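Local coordinates for drebrin (Homo sapiens, PDB 5Y1Z), which probably binds actin, as a developmentally regulated brain protein that carries a cofilin-like (ADF-homology) domain, at residues K81-N86 / V114-N119. Numbering follows the deposited sequence.
Sequences KYVLIN and VDVIVN
The carbonyl oxygen of Y82 is gripped by two successive amides where 114-119 joins the sheet: D115 N at 2.6 Å, tilted from the carbonyl plane, and V116 N at 3.0 Å, nearly in line with the C=O bond. D115 also returns a bond. With its CG turned beside its own backbone N (chi1 -74°), the carboxylate reaches back so that OD2 takes the Y82 N-H on its anti side, 2.8 Å from that nitrogen. Beyond this clasp the strands run parallel, V83 to N86 beside V116 to N119. L84 is bonded through N to V116 O and through O to V118 N, and N86 N reaches V118 O. Alternate side chains fall on opposite faces. On one, V83 sends CG2 to V116 CG1 at 3.8 Å and CG1 to V118 CG2, and I131 of helix 128-134 covers V83 and V118. On the other, L84 CB rests on V114 CG1, while its CD2 lies alongside I117 CD1, both packed against helix 104-110. There N86 ND2 gives a straight bond (171°) to N119 OD1, 2.8 Å away; the acceptor lies in the amide plane of N86, whereas the donor stands above that of N119, the two planes 77° apart. An alanine in place of N86 would probably leave the N119 amide without this mate and free to turn. Strand 116-120 is this chain's outermost in the ADF-homology sheet, and the side-chain bonds of D115 and N119 at the two ends of the pairing probably add to the backbone bonds in fixing its register on 81-88.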
loop_
_atom_site.group_PDB
_atom_site.type_symbol
_atom_site.label_atom_id
_atom_site.label_comp_id
_atom_site.label_asym_id
_atom_site.label_seq_id
_atom_site.Cartn_x
_atom_site.Cartn_y
_atom_site.Cartn_z
ATOM N N LYS A 81 -21.367 -0.475 -17.866
ATOM C CA LYS A 81 -20.061 0.022 -17.448
ATOM C C LYS A 81 -20.108 0.483 -15.994
ATOM O O LYS A 81 -21.182 0.715 -15.428
ATOM C CB LYS A 81 -19.580 1.155 -18.358
ATOM C CG LYS A 81 -20.046 1.010 -19.792
ATOM C CD LYS A 81 -19.096 1.680 -20.774
ATOM C CE LYS A 81 -17.990 0.754 -21.238
ATOM N NZ LYS A 81 -16.791 1.549 -21.627
ATOM N N TYR A 82 -18.934 0.604 -15.371
ATOM C CA TYR A 82 -18.870 0.797 -13.923
ATOM C C TYR A 82 -18.131 2.078 -13.559
ATOM O O TYR A 82 -17.008 2.334 -14.026
ATOM C CB TYR A 82 -18.257 -0.418 -13.250
ATOM C CG TYR A 82 -19.159 -1.616 -13.419
ATOM C CD1 TYR A 82 -20.289 -1.768 -12.637
ATOM C CD2 TYR A 82 -18.910 -2.575 -14.400
ATOM C CE1 TYR A 82 -21.124 -2.859 -12.798
ATOM C CE2 TYR A 82 -19.744 -3.668 -14.574
ATOM C CZ TYR A 82 -20.852 -3.805 -13.771
ATOM O OH TYR A 82 -21.700 -4.888 -13.928
ATOM N N VAL A 83 -18.797 2.894 -12.752
ATOM C CA VAL A 83 -18.288 4.181 -12.308
ATOM C C VAL A 83 -17.938 4.060 -10.837
ATOM O O VAL A 83 -18.726 3.517 -10.048
ATOM C CB VAL A 83 -19.327 5.295 -12.515
ATOM C CG1 VAL A 83 -18.762 6.633 -12.042
ATOM C CG2 VAL A 83 -19.761 5.340 -13.960
ATOM N N LEU A 84 -16.770 4.561 -10.468
ATOM C CA LEU A 84 -16.424 4.742 -9.069
ATOM C C LEU A 84 -16.373 6.240 -8.804
ATOM O O LEU A 84 -15.563 6.955 -9.400
ATOM C CB LEU A 84 -15.088 4.075 -8.738
ATOM C CG LEU A 84 -14.616 4.241 -7.293
ATOM C CD1 LEU A 84 -15.533 3.417 -6.423
ATOM C CD2 LEU A 84 -13.188 3.805 -7.134
ATOM N N ILE A 85 -17.219 6.710 -7.905
ATOM C CA ILE A 85 -17.231 8.105 -7.490
ATOM C C ILE A 85 -16.323 8.240 -6.281
ATOM O O ILE A 85 -16.563 7.618 -5.239
ATOM C CB ILE A 85 -18.647 8.576 -7.162
ATOM C CG1 ILE A 85 -19.464 8.601 -8.446
ATOM C CG2 ILE A 85 -18.578 9.973 -6.574
ATOM C CD1 ILE A 85 -20.917 8.509 -8.224
ATOM N N ASN A 86 -15.250 9.008 -6.449
ATOM C CA ASN A 86 -14.326 9.359 -5.384
ATOM C C ASN A 86 -14.870 10.610 -4.716
ATOM O O ASN A 86 -14.573 11.739 -5.123
ATOM C CB ASN A 86 -12.939 9.572 -5.964
ATOM C CG ASN A 86 -11.957 10.057 -4.946
ATOM O OD1 ASN A 86 -11.991 9.636 -3.789
ATOM N ND2 ASN A 86 -11.055 10.937 -5.369
ATOM N N VAL A 114 -13.748 -1.409 -12.450
ATOM C CA VAL A 114 -14.092 0.001 -12.525
ATOM C C VAL A 114 -13.755 0.517 -13.911
ATOM O O VAL A 114 -12.620 0.387 -14.389
ATOM C CB VAL A 114 -13.348 0.793 -11.444
ATOM C CG1 VAL A 114 -13.452 2.267 -11.712
ATOM C CG2 VAL A 114 -13.920 0.469 -10.084
ATOM N N ASP A 115 -14.734 1.117 -14.566
ATOM C CA ASP A 115 -14.468 1.633 -15.895
ATOM C C ASP A 115 -14.051 3.097 -15.883
ATOM O O ASP A 115 -13.187 3.487 -16.672
ATOM C CB ASP A 115 -15.696 1.427 -16.794
ATOM C CG ASP A 115 -15.873 -0.026 -17.204
ATOM O OD1 ASP A 115 -14.880 -0.634 -17.652
ATOM O OD2 ASP A 115 -16.996 -0.562 -17.085
ATOM N N VAL A 116 -14.580 3.911 -14.971
ATOM C CA VAL A 116 -14.131 5.299 -14.879
ATOM C C VAL A 116 -14.206 5.744 -13.430
ATOM O O VAL A 116 -15.097 5.328 -12.683
ATOM C CB VAL A 116 -14.952 6.249 -15.789
ATOM C CG1 VAL A 116 -16.389 6.275 -15.369
ATOM C CG2 VAL A 116 -14.409 7.665 -15.690
ATOM N N ILE A 117 -13.255 6.586 -13.024
ATOM C CA ILE A 117 -13.249 7.164 -11.689
ATOM C C ILE A 117 -13.576 8.638 -11.819
ATOM O O ILE A 117 -12.942 9.351 -12.605
ATOM C CB ILE A 117 -11.906 6.970 -10.976
ATOM C CG1 ILE A 117 -11.625 5.487 -10.799
ATOM C CG2 ILE A 117 -11.962 7.646 -9.608
ATOM C CD1 ILE A 117 -10.484 5.224 -9.864
ATOM N N VAL A 118 -14.555 9.091 -11.042
ATOM C CA VAL A 118 -15.056 10.461 -11.087
ATOM C C VAL A 118 -14.859 11.102 -9.713
ATOM O O VAL A 118 -15.447 10.647 -8.726
ATOM C CB VAL A 118 -16.536 10.473 -11.495
ATOM C CG1 VAL A 118 -17.118 11.858 -11.424
ATOM C CG2 VAL A 118 -16.691 9.871 -12.873
ATOM N N ASN A 119 -14.067 12.173 -9.647
ATOM C CA ASN A 119 -13.876 12.880 -8.383
ATOM C C ASN A 119 -15.016 13.857 -8.127
ATOM O O ASN A 119 -15.405 14.626 -9.005
ATOM C CB ASN A 119 -12.548 13.636 -8.375
ATOM C CG ASN A 119 -11.348 12.739 -8.606
ATOM O OD1 ASN A 119 -11.279 11.622 -8.082
ATOM N ND2 ASN A 119 -10.385 13.225 -9.387
#